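Local coordinates for protein ATP-dependent DNA helicase (Mycobacterium smegmatis, PDB 5V9X) that couples ATP hydrolysis to movement along single-stranded DNA as a 3'-to-5' RNA:DNA helicase of the Lhr family, at residues E401-V406 with A440-R445; H290-V295 with D369-G374; K650-M655 with Y660-L665; A236-G241 with L454-N459. One frame throughout, in Å; residues are numbered along the deposited sequence.

Contact 1. Residues E401-V406 with A440-R445; sequences EAPPSV and AVTVQR
Thr442, on helix 433-448, meets Pro403 and Ala402 in the loop that follows strand 394-400, and its short side chain illustrates how a branched residue can serve two chemical environments at once. From CB, which faces the loop, the two branches part. The methyl CG2 lies anti to the backbone N and meets the CG and CD atoms of the proline ring, 3.6 Å from Pro403 CG and almost as near to the adjoining CD. OG1, on the other branch, stands beside its own backbone N (chi1 -61°), where it hydrogen-bonds back to the carbonyl of Gly438 one helical turn earlier. The hydroxyl is thus satisfied within its own helix, and toward the loop it offers mere van der Waals contact, 4.3 Å from OG1 to Ala402 CB.

About a turn along the helix, Arg445 meets Val406. The two side chains cross at about a right angle: Val406 CG2 lies 3.5 Å from Arg445 CB, and CG1 of the same valine reaches the same methylene at 3.7 Å. The arginine side chain, bent at chi2 and chi3, also packs on Asp450 and on Leu629 of helix 627-640.

Pro404 packs on a guanine base of the bound DNA. The loop runs from strand 394-400 of the second RecA-like sheet into helix 406-413, Ser405 being the N-cap, while helix 433-448 lies between this loop and Phe636 of helix 627-640.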
loop_
_atom_site.group_PDB
_atom_site.type_symbol
_atom_site.label_atom_id
_atom_site.label_comp_id
_atom_site.label_asym_id
_atom_site.label_seq_id
_atom_site.Cartn_x
_atom_site.Cartn_y
_atom_site.Cartn_z
ATOM N N GLU A 401 -7.025 7.313 13.389
ATOM C CA GLU A 401 -5.797 6.560 13.638
ATOM C C GLU A 401 -4.686 7.030 12.705
ATOM O O GLU A 401 -4.961 7.592 11.640
ATOM C CB GLU A 401 -6.029 5.050 13.490
ATOM C CG GLU A 401 -4.883 4.172 13.983
ATOM C CD GLU A 401 -5.210 2.691 13.931
ATOM O OE1 GLU A 401 -5.933 2.269 13.003
ATOM O OE2 GLU A 401 -4.752 1.950 14.826
ATOM N N ALA A 402 -3.434 6.830 13.100
ATOM C CA ALA A 402 -2.324 7.184 12.229
ATOM C C ALA A 402 -2.439 6.421 10.911
ATOM O O ALA A 402 -2.821 5.245 10.906
ATOM C CB ALA A 402 -0.986 6.876 12.904
ATOM N N PRO A 403 -2.140 7.056 9.782
ATOM C CA PRO A 403 -2.261 6.377 8.486
ATOM C C PRO A 403 -1.142 5.368 8.295
ATOM O O PRO A 403 -0.138 5.401 9.023
ATOM C CB PRO A 403 -2.164 7.531 7.478
ATOM C CG PRO A 403 -1.389 8.579 8.185
ATOM C CD PRO A 403 -1.749 8.470 9.637
ATOM N N PRO A 404 -1.277 4.448 7.332
ATOM C CA PRO A 404 -0.272 3.378 7.195
ATOM C C PRO A 404 1.126 3.868 6.851
ATOM O O PRO A 404 2.093 3.136 7.093
ATOM C CB PRO A 404 -0.846 2.498 6.075
ATOM C CG PRO A 404 -1.783 3.388 5.330
ATOM C CD PRO A 404 -2.378 4.288 6.367
ATOM N N SER A 405 1.269 5.067 6.294
ATOM C CA SER A 405 2.585 5.628 6.018
ATOM C C SER A 405 2.449 7.137 5.882
ATOM O O SER A 405 1.342 7.682 5.846
ATOM C CB SER A 405 3.205 5.017 4.759
ATOM O OG SER A 405 2.396 5.255 3.621
ATOM N N VAL A 406 3.599 7.811 5.815
ATOM C CA VAL A 406 3.599 9.259 5.637
ATOM C C VAL A 406 3.107 9.623 4.244
ATOM O O VAL A 406 2.350 10.586 4.068
ATOM C CB VAL A 406 5.002 9.828 5.912
ATOM C CG1 VAL A 406 5.061 11.310 5.573
ATOM C CG2 VAL A 406 5.386 9.594 7.364
ATOM N N ALA A 440 1.377 12.156 15.639
ATOM C CA ALA A 440 2.234 13.334 15.729
ATOM C C ALA A 440 3.437 13.217 14.799
ATOM O O ALA A 440 3.714 14.129 14.011
ATOM C CB ALA A 440 2.686 13.545 17.175
ATOM N N VAL A 441 4.165 12.099 14.879
ATOM C CA VAL A 441 5.293 11.883 13.976
ATOM C C VAL A 441 4.832 11.945 12.526
ATOM O O VAL A 441 5.521 12.499 11.662
ATOM C CB VAL A 441 5.990 10.546 14.293
ATOM C CG1 VAL A 441 7.081 10.257 13.273
ATOM C CG2 VAL A 441 6.571 10.569 15.697
ATOM N N THR A 442 3.652 11.392 12.239
ATOM C CA THR A 442 3.132 11.424 10.876
ATOM C C THR A 442 2.911 12.858 10.409
ATOM O O THR A 442 3.337 13.235 9.311
ATOM C CB THR A 442 1.838 10.619 10.791
ATOM O OG1 THR A 442 2.100 9.257 11.148
ATOM C CG2 THR A 442 1.279 10.667 9.380
ATOM N N VAL A 443 2.248 13.674 11.233
ATOM C CA VAL A 443 2.073 15.087 10.906
ATOM C C VAL A 443 3.426 15.764 10.735
ATOM O O VAL A 443 3.621 16.581 9.826
ATOM C CB VAL A 443 1.225 15.784 11.987
ATOM C CG1 VAL A 443 1.304 17.299 11.846
ATOM C CG2 VAL A 443 -0.218 15.319 11.909
ATOM N N GLN A 444 4.384 15.422 11.599
ATOM C CA GLN A 444 5.717 16.008 11.513
ATOM C C GLN A 444 6.373 15.694 10.173
ATOM O O GLN A 444 6.873 16.594 9.487
ATOM C CB GLN A 444 6.572 15.495 12.671
ATOM C CG GLN A 444 8.015 15.951 12.644
ATOM C CD GLN A 444 8.828 15.329 13.760
ATOM O OE1 GLN A 444 8.843 15.827 14.887
ATOM N NE2 GLN A 444 9.503 14.225 13.456
ATOM N N ARG A 445 6.373 14.418 9.778
ATOM C CA ARG A 445 7.005 14.029 8.521
ATOM C C ARG A 445 6.254 14.584 7.316
ATOM O O ARG A 445 6.876 14.890 6.292
ATOM C CB ARG A 445 7.101 12.505 8.431
ATOM C CG ARG A 445 7.784 11.840 9.625
ATOM C CD ARG A 445 9.283 11.696 9.425
ATOM N NE ARG A 445 9.618 10.541 8.593
ATOM C CZ ARG A 445 10.855 10.209 8.240
ATOM N NH1 ARG A 445 11.881 10.947 8.640
ATOM N NH2 ARG A 445 11.067 9.142 7.483
#

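Contact 2. Residues H290-V295 with D369-G374; sequences HNSSIV and DDLKSG
Just where Leu371 and Gly374 come up against Ser292, the end of helix 361-372 is tied by the carbonyl oxygen of Asp369, which two donors of a single residue grip: Ser373 N at 3.2 Å from Asp369 O, and Ser373 OG at 3.3 Å from the same oxygen. They arrive from opposite faces of the carbonyl plane, the hydroxyl tilted 21° from it. Gly374 then leaves the helix with positive phi (77°), and its CA comes to lie 4.0 Å from Ser292 OG. That hydroxyl bonds to the carbonyl of Leu376, so its meeting with the helix end is packing alone.

The setting is the second RecA-like domain of a superfamily 2 helicase. Strand 352-355, helix 361-372 and strand 378-381 form a beta-alpha-beta crossover, and strand 292-296 runs between strands 378-381 and 394-400 in the parallel sheet.

Leu371 is an apolar link between this helix and the sheet. Its chi1 of -177° sets CG opposite the backbone N and carries the branched end toward the strand, CD1 coming 4.1 Å from Ser292 OG. Its other methyl, CD2, makes a looser contact of 4.5 Å with Ile294 CD1, and Val379 and Val394 on the two flanking strands also touch this leucine.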
loop_
_atom_site.group_PDB
_atom_site.type_symbol
_atom_site.label_atom_id
_atom_site.label_comp_id
_atom_site.label_asym_id
_atom_site.label_seq_id
_atom_site.Cartn_x
_atom_site.Cartn_y
_atom_site.Cartn_z
ATOM N N HIS A 290 -17.947 22.118 7.832
ATOM C CA HIS A 290 -17.304 22.166 6.523
ATOM C C HIS A 290 -18.232 21.631 5.479
ATOM O O HIS A 290 -19.110 20.876 5.802
ATOM C CB HIS A 290 -16.051 21.307 6.499
ATOM C CG HIS A 290 -14.927 21.828 7.326
ATOM N ND1 HIS A 290 -14.727 21.438 8.626
ATOM C CD2 HIS A 290 -13.924 22.677 7.030
ATOM C CE1 HIS A 290 -13.655 22.037 9.101
ATOM N NE2 HIS A 290 -13.149 22.794 8.151
ATOM N N ASN A 291 -18.043 22.012 4.224
ATOM C CA ASN A 291 -18.941 21.545 3.187
ATOM C C ASN A 291 -18.976 20.071 2.897
ATOM O O ASN A 291 -20.007 19.462 2.992
ATOM C CB ASN A 291 -18.508 22.178 1.882
ATOM C CG ASN A 291 -18.789 23.640 1.830
ATOM O OD1 ASN A 291 -19.935 24.049 1.827
ATOM N ND2 ASN A 291 -17.747 24.441 1.770
ATOM N N SER A 292 -17.830 19.478 2.641
ATOM C CA SER A 292 -17.763 18.066 2.347
ATOM C C SER A 292 -16.493 17.608 2.967
ATOM O O SER A 292 -15.496 18.258 2.872
ATOM C CB SER A 292 -17.771 17.794 0.859
ATOM O OG SER A 292 -19.058 17.472 0.390
ATOM N N SER A 293 -16.537 16.451 3.574
ATOM C CA SER A 293 -15.391 15.916 4.286
ATOM C C SER A 293 -15.247 14.436 3.970
ATOM O O SER A 293 -16.244 13.725 3.811
ATOM C CB SER A 293 -15.534 16.117 5.797
ATOM O OG SER A 293 -15.963 17.435 6.092
ATOM N N ILE A 294 -14.003 13.982 3.864
ATOM C CA ILE A 294 -13.686 12.567 3.729
ATOM C C ILE A 294 -13.069 12.110 5.042
ATOM O O ILE A 294 -12.031 12.634 5.465
ATOM C CB ILE A 294 -12.739 12.297 2.551
ATOM C CG1 ILE A 294 -13.337 12.822 1.246
ATOM C CG2 ILE A 294 -12.450 10.808 2.439
ATOM C CD1 ILE A 294 -12.411 12.674 0.057
ATOM N N VAL A 295 -13.715 11.149 5.693
ATOM C CA VAL A 295 -13.187 10.513 6.892
ATOM C C VAL A 295 -12.582 9.181 6.474
ATOM O O VAL A 295 -13.291 8.302 5.968
ATOM C CB VAL A 295 -14.280 10.323 7.956
ATOM C CG1 VAL A 295 -13.685 9.763 9.241
ATOM C CG2 VAL A 295 -14.999 11.637 8.223
ATOM N N ASP A 369 -20.805 10.218 -7.053
ATOM C CA ASP A 369 -21.535 11.262 -7.767
ATOM C C ASP A 369 -22.024 12.340 -6.807
ATOM O O ASP A 369 -21.864 13.538 -7.072
ATOM C CB ASP A 369 -22.701 10.649 -8.543
ATOM C CG ASP A 369 -23.266 11.593 -9.592
ATOM O OD1 ASP A 369 -23.673 12.721 -9.236
ATOM O OD2 ASP A 369 -23.297 11.206 -10.781
ATOM N N ASP A 370 -22.625 11.935 -5.685
ATOM C CA ASP A 370 -23.099 12.910 -4.708
ATOM C C ASP A 370 -21.953 13.635 -4.013
ATOM O O ASP A 370 -22.151 14.750 -3.518
ATOM C CB ASP A 370 -23.998 12.229 -3.677
ATOM C CG ASP A 370 -25.318 11.780 -4.266
ATOM O OD1 ASP A 370 -25.673 12.265 -5.361
ATOM O OD2 ASP A 370 -26.002 10.945 -3.637
ATOM N N LEU A 371 -20.765 13.028 -3.961
ATOM C CA LEU A 371 -19.590 13.728 -3.456
ATOM C C LEU A 371 -19.051 14.711 -4.486
ATOM O O LEU A 371 -18.637 15.822 -4.134
ATOM C CB LEU A 371 -18.507 12.723 -3.065
ATOM C CG LEU A 371 -17.221 13.266 -2.441
ATOM C CD1 LEU A 371 -17.518 13.957 -1.121
ATOM C CD2 LEU A 371 -16.215 12.145 -2.246
ATOM N N LYS A 372 -19.046 14.311 -5.761
ATOM C CA LYS A 372 -18.588 15.193 -6.828
ATOM C C LYS A 372 -19.398 16.483 -6.876
ATOM O O LYS A 372 -18.853 17.547 -7.195
ATOM C CB LYS A 372 -18.667 14.461 -8.171
ATOM C CG LYS A 372 -17.893 15.115 -9.306
ATOM C CD LYS A 372 -16.394 14.995 -9.089
ATOM C CE LYS A 372 -15.612 15.337 -10.344
ATOM N NZ LYS A 372 -14.157 15.068 -10.170
ATOM N N SER A 373 -20.688 16.416 -6.550
ATOM C CA SER A 373 -21.572 17.572 -6.604
ATOM C C SER A 373 -21.731 18.268 -5.256
ATOM O O SER A 373 -22.427 19.286 -5.179
ATOM C CB SER A 373 -22.948 17.155 -7.131
ATOM O OG SER A 373 -23.555 16.211 -6.266
ATOM N N GLY A 374 -21.110 17.753 -4.199
ATOM C CA GLY A 374 -21.256 18.338 -2.885
ATOM C C GLY A 374 -22.553 18.018 -2.178
ATOM O O GLY A 374 -22.737 18.459 -1.037
#

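Contact 3. Residues K650-M655 with Y660-L665; sequences KRCQKM and YATDNL
Of the flat groups here, the amide of Gln653 reaches across to Thr662, where NE2 stops 4.0 Å from Thr662 OG1 and the two side chains cross at about a right angle; this is polar proximity without a hydrogen bond. The amide of Asn664 is held far more firmly. Its ND2 bonds to Tyr660 O at 2.6 Å, nearly straight at 165°, with the acceptor in the amide plane. The tyrosine carbonyl is gripped from both faces: ND2 stands 39° above its plane, and Asn664 N arrives from the opposite face. Val264 O and Met267 N add further bonds to the asparagine amide and fix its rotation.

The two helices, 645-653 and 661-676, are joined through the short strand 657-659, which adds an outermost parallel strand beside 256-262 to the second RecA-like sheet. Phe657 of that strand touches Cys652, Thr662 and Leu665 together.

Between 650-655 and 660-665 the closest approach is Cys652 CB to Thr662 OG1, 3.5 Å. The thiol, turned beside its own backbone N (chi1 -68°), places SG 4.0 Å from Leu665 CD2. Leu665 in turn packs against Phe636 and Leu640 of helix 627-640 and against Leu436 and Ile437 of helix 433-448.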
loop_
_atom_site.group_PDB
_atom_site.type_symbol
_atom_site.label_atom_id
_atom_site.label_comp_id
_atom_site.label_asym_id
_atom_site.label_seq_id
_atom_site.Cartn_x
_atom_site.Cartn_y
_atom_site.Cartn_z
ATOM N N LYS A 650 5.324 24.764 22.553
ATOM C CA LYS A 650 5.705 25.299 21.247
ATOM C C LYS A 650 5.814 24.182 20.217
ATOM O O LYS A 650 5.321 24.307 19.091
ATOM C CB LYS A 650 7.037 26.047 21.338
ATOM C CG LYS A 650 7.206 26.968 22.530
ATOM C CD LYS A 650 8.672 27.365 22.657
ATOM C CE LYS A 650 9.023 27.821 24.062
ATOM N NZ LYS A 650 10.465 27.586 24.360
ATOM N N ARG A 651 6.465 23.080 20.594
ATOM C CA ARG A 651 6.681 21.978 19.663
ATOM C C ARG A 651 5.363 21.367 19.206
ATOM O O ARG A 651 5.197 21.043 18.024
ATOM C CB ARG A 651 7.563 20.918 20.320
ATOM C CG ARG A 651 7.941 19.765 19.417
ATOM C CD ARG A 651 9.089 20.135 18.500
ATOM N NE ARG A 651 10.010 19.015 18.339
ATOM C CZ ARG A 651 9.900 18.086 17.397
ATOM N NH1 ARG A 651 8.914 18.146 16.515
ATOM N NH2 ARG A 651 10.783 17.100 17.332
ATOM N N CYS A 652 4.412 21.203 20.127
ATOM C CA CYS A 652 3.143 20.577 19.775
ATOM C C CYS A 652 2.290 21.474 18.886
ATOM O O CYS A 652 1.526 20.969 18.056
ATOM C CB CYS A 652 2.370 20.206 21.042
ATOM S SG CYS A 652 3.122 18.890 22.027
ATOM N N GLN A 653 2.406 22.796 19.034
ATOM C CA GLN A 653 1.506 23.694 18.317
ATOM C C GLN A 653 1.857 23.820 16.839
ATOM O O GLN A 653 0.962 24.047 16.017
ATOM C CB GLN A 653 1.494 25.072 18.979
ATOM C CG GLN A 653 0.731 25.102 20.294
ATOM C CD GLN A 653 -0.670 24.521 20.175
ATOM O OE1 GLN A 653 -1.360 24.724 19.173
ATOM N NE2 GLN A 653 -1.096 23.790 21.199
ATOM N N LYS A 654 3.131 23.681 16.474
ATOM C CA LYS A 654 3.481 23.649 15.059
ATOM C C LYS A 654 3.140 22.316 14.404
ATOM O O LYS A 654 3.414 22.138 13.211
ATOM C CB LYS A 654 4.964 23.979 14.866
ATOM C CG LYS A 654 5.906 23.264 15.815
ATOM C CD LYS A 654 7.310 23.839 15.718
ATOM C CE LYS A 654 7.323 25.322 16.060
ATOM N NZ LYS A 654 8.704 25.879 16.055
ATOM N N MET A 655 2.557 21.383 15.155
ATOM C CA MET A 655 1.941 20.189 14.597
ATOM C C MET A 655 0.427 20.291 14.515
ATOM O O MET A 655 -0.208 19.398 13.942
ATOM C CB MET A 655 2.312 18.958 15.428
ATOM C CG MET A 655 3.759 18.556 15.306
ATOM S SD MET A 655 4.203 17.230 16.433
ATOM C CE MET A 655 5.948 17.101 16.067
ATOM N N TYR A 660 -6.984 18.236 23.751
ATOM C CA TYR A 660 -6.121 17.900 24.876
ATOM C C TYR A 660 -4.924 17.081 24.413
ATOM O O TYR A 660 -4.381 16.277 25.175
ATOM C CB TYR A 660 -6.891 17.147 25.959
ATOM C CG TYR A 660 -8.087 17.889 26.506
ATOM C CD1 TYR A 660 -7.927 19.012 27.310
ATOM C CD2 TYR A 660 -9.378 17.459 26.235
ATOM C CE1 TYR A 660 -9.021 19.688 27.819
ATOM C CE2 TYR A 660 -10.476 18.125 26.740
ATOM C CZ TYR A 660 -10.293 19.238 27.531
ATOM O OH TYR A 660 -11.388 19.904 28.033
ATOM N N ALA A 661 -4.502 17.274 23.161
ATOM C CA ALA A 661 -3.400 16.484 22.626
ATOM C C ALA A 661 -2.083 16.801 23.326
ATOM O O ALA A 661 -1.242 15.910 23.487
ATOM C CB ALA A 661 -3.278 16.712 21.121
ATOM N N THR A 662 -1.885 18.051 23.752
ATOM C CA THR A 662 -0.660 18.395 24.467
ATOM C C THR A 662 -0.651 17.794 25.869
ATOM O O THR A 662 0.370 17.254 26.311
ATOM C CB THR A 662 -0.493 19.913 24.540
ATOM O OG1 THR A 662 -0.418 20.456 23.216
ATOM C CG2 THR A 662 0.776 20.269 25.294
ATOM N N ASP A 663 -1.776 17.883 26.583
ATOM C CA ASP A 663 -1.845 17.333 27.933
ATOM C C ASP A 663 -1.576 15.834 27.936
ATOM O O ASP A 663 -0.817 15.332 28.774
ATOM C CB ASP A 663 -3.215 17.623 28.550
ATOM C CG ASP A 663 -3.369 19.067 28.988
ATOM O OD1 ASP A 663 -2.413 19.620 29.574
ATOM O OD2 ASP A 663 -4.450 19.646 28.749
ATOM N N ASN A 664 -2.181 15.105 26.997
ATOM C CA ASN A 664 -2.090 13.648 27.021
ATOM C C ASN A 664 -0.722 13.149 26.579
ATOM O O ASN A 664 -0.249 12.126 27.083
ATOM C CB ASN A 664 -3.182 13.046 26.142
ATOM C CG ASN A 664 -4.545 13.115 26.785
ATOM O OD1 ASN A 664 -4.924 12.231 27.552
ATOM N ND2 ASN A 664 -5.290 14.171 26.484
ATOM N N LEU A 665 -0.081 13.835 25.632
ATOM C CA LEU A 665 1.271 13.449 25.241
ATOM C C LEU A 665 2.251 13.680 26.381
ATOM O O LEU A 665 3.079 12.814 26.688
ATOM C CB LEU A 665 1.706 14.224 23.997
ATOM C CG LEU A 665 3.166 14.005 23.598
ATOM C CD1 LEU A 665 3.407 12.546 23.244
ATOM C CD2 LEU A 665 3.556 14.916 22.448
#

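Contact 4. Residues A236-G241 with L454-N459; sequences ARFLSG and LRVPAN
Val456 presents two neighbouring surfaces to helix 232-240, one to Phe238 and one to Arg237, and the conformers of all three side chains decide which atoms meet. The valine points toward the helix with CG1 anti to its backbone N (chi1 177°). That setting swings CG2 beside the backbone N, where it comes 3.9 Å from Phe238 CB, the nearest atom of the phenylalanine. Phe238 likewise holds CG anti to its backbone N (chi1 171°), and the near side of its ring also comes close to CG2, at an oblique approach. The side chain also packs on Val193 and on Val196 and Ala197 of helix 194-197.

Arg237 takes the longer route. The chain is extended through its first two torsions and then bends at chi3 (75°), which brings the guanidinium across the valine: NH2 lies 4.0 Å from Val456 CB, an oblique approach that is neither stacking nor polar. Its polar atoms are bound by residues outside the two segments, NE in a salt bridge with Glu234 OE1 and NH1 in a hydrogen bond with Ala490 O. Glu234 bridges the two sides, its other oxygen, OE2, accepting from Val456 N.

The helix belongs to the first RecA-like domain. The loop lies in the sequence range of the Lhr winged-helix region, so this is probably a contact between domains, consistent with the winged-helix modules of Hel308-type enzymes.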
loop_
_atom_site.group_PDB
_atom_site.type_symbol
_atom_site.label_atom_id
_atom_site.label_comp_id
_atom_site.label_asym_id
_atom_site.label_seq_id
_atom_site.Cartn_x
_atom_site.Cartn_y
_atom_site.Cartn_z
ATOM N N ALA A 236 11.423 5.982 -11.419
ATOM C CA ALA A 236 11.586 6.133 -12.861
ATOM C C ALA A 236 12.087 4.845 -13.498
ATOM O O ALA A 236 11.718 4.531 -14.636
ATOM C CB ALA A 236 12.544 7.286 -13.162
ATOM N N ARG A 237 12.925 4.089 -12.784
ATOM C CA ARG A 237 13.366 2.795 -13.290
ATOM C C ARG A 237 12.221 1.790 -13.319
ATOM O O ARG A 237 12.165 0.939 -14.215
ATOM C CB ARG A 237 14.521 2.266 -12.439
ATOM C CG ARG A 237 15.308 1.145 -13.096
ATOM C CD ARG A 237 16.406 0.621 -12.183
ATOM N NE ARG A 237 15.875 -0.211 -11.108
ATOM C CZ ARG A 237 15.531 -1.487 -11.260
ATOM N NH1 ARG A 237 15.657 -2.071 -12.445
ATOM N NH2 ARG A 237 15.060 -2.180 -10.231
ATOM N N PHE A 238 11.303 1.865 -12.352
ATOM C CA PHE A 238 10.140 0.990 -12.394
ATOM C C PHE A 238 9.249 1.320 -13.581
ATOM O O PHE A 238 8.750 0.415 -14.260
ATOM C CB PHE A 238 9.340 1.090 -11.095
ATOM C CG PHE A 238 8.012 0.388 -11.158
ATOM C CD1 PHE A 238 7.932 -0.980 -10.964
ATOM C CD2 PHE A 238 6.849 1.089 -11.431
ATOM C CE1 PHE A 238 6.722 -1.634 -11.031
ATOM C CE2 PHE A 238 5.631 0.439 -11.502
ATOM C CZ PHE A 238 5.571 -0.926 -11.303
ATOM N N LEU A 239 9.039 2.613 -13.844
ATOM C CA LEU A 239 8.115 3.025 -14.894
ATOM C C LEU A 239 8.613 2.614 -16.275
ATOM O O LEU A 239 7.842 2.083 -17.081
ATOM C CB LEU A 239 7.896 4.538 -14.829
ATOM C CG LEU A 239 7.174 5.210 -15.997
ATOM C CD1 LEU A 239 5.722 4.768 -16.075
ATOM C CD2 LEU A 239 7.273 6.722 -15.885
ATOM N N SER A 240 9.895 2.835 -16.563
ATOM C CA SER A 240 10.415 2.647 -17.911
ATOM C C SER A 240 11.217 1.366 -18.094
ATOM O O SER A 240 11.456 0.968 -19.237
ATOM C CB SER A 240 11.291 3.836 -18.312
ATOM O OG SER A 240 10.592 5.060 -18.171
ATOM N N GLY A 241 11.640 0.715 -17.014
ATOM C CA GLY A 241 12.507 -0.437 -17.148
ATOM C C GLY A 241 13.875 -0.057 -17.676
ATOM O O GLY A 241 14.616 0.680 -17.020
ATOM N N LEU A 454 11.309 3.796 -1.486
ATOM C CA LEU A 454 10.738 2.620 -2.121
ATOM C C LEU A 454 11.821 1.837 -2.850
ATOM O O LEU A 454 12.798 2.402 -3.348
ATOM C CB LEU A 454 9.623 3.013 -3.092
ATOM C CG LEU A 454 8.484 3.843 -2.488
ATOM C CD1 LEU A 454 7.456 4.210 -3.549
ATOM C CD2 LEU A 454 7.825 3.107 -1.326
ATOM N N ARG A 455 11.638 0.520 -2.904
ATOM C CA ARG A 455 12.579 -0.369 -3.570
ATOM C C ARG A 455 11.798 -1.449 -4.301
ATOM O O ARG A 455 10.956 -2.125 -3.701
ATOM C CB ARG A 455 13.561 -0.990 -2.566
ATOM C CG ARG A 455 14.677 -1.807 -3.200
ATOM C CD ARG A 455 15.934 -1.818 -2.338
ATOM N NE ARG A 455 15.661 -2.173 -0.946
ATOM C CZ ARG A 455 15.758 -1.326 0.076
ATOM N NH1 ARG A 455 16.130 -0.069 -0.132
ATOM N NH2 ARG A 455 15.489 -1.736 1.308
ATOM N N VAL A 456 12.072 -1.596 -5.593
ATOM C CA VAL A 456 11.405 -2.579 -6.441
ATOM C C VAL A 456 11.818 -3.981 -6.012
ATOM O O VAL A 456 13.017 -4.297 -6.016
ATOM C CB VAL A 456 11.735 -2.345 -7.925
ATOM C CG1 VAL A 456 11.093 -3.416 -8.789
ATOM C CG2 VAL A 456 11.288 -0.957 -8.359
ATOM N N PRO A 457 10.880 -4.841 -5.621
ATOM C CA PRO A 457 11.225 -6.246 -5.368
ATOM C C PRO A 457 11.910 -6.865 -6.577
ATOM O O PRO A 457 11.464 -6.714 -7.715
ATOM C CB PRO A 457 9.866 -6.896 -5.088
ATOM C CG PRO A 457 9.035 -5.783 -4.537
ATOM C CD PRO A 457 9.481 -4.540 -5.267
ATOM N N ALA A 458 13.013 -7.560 -6.323
ATOM C CA ALA A 458 13.866 -8.096 -7.375
ATOM C C ALA A 458 13.525 -9.554 -7.648
ATOM O O ALA A 458 13.436 -10.363 -6.718
ATOM C CB ALA A 458 15.341 -7.962 -6.994
ATOM N N ASN A 459 13.339 -9.878 -8.925
ATOM C CA ASN A 459 13.112 -11.242 -9.390
ATOM C C ASN A 459 12.018 -11.995 -8.623
ATOM O O ASN A 459 12.261 -13.084 -8.101
ATOM C CB ASN A 459 14.417 -12.027 -9.345
ATOM C CG ASN A 459 15.537 -11.338 -10.102
ATOM O OD1 ASN A 459 15.292 -10.562 -11.024
ATOM N ND2 ASN A 459 16.776 -11.620 -9.714
#

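How the contacts relate
Contacts 1 and 3 touch, Gln444 OE1 lying 2.8 Å from Arg651 NH1, probably a hydrogen bond; Met655 also packs on Val443 and Gln444, so helix 433-448 serves both. The centres of contacts 1 and 2 are 24 Å apart; contact 2 includes strand 292-296, and contact 1 the loop that follows the neighbouring strand 394-400 of the same sheet. Contact 4 lies apart, with contacts 1 and 2 falling in sequence between its segments; its centre is about 36 Å from that of contact 2. Contact 1 approaches the DNA to about 4 Å at the nearest atoms, the others to 11-12 Å. In contact 2 the Ile294 side chain is about 11 Å from the ATP analogue, too far to touch.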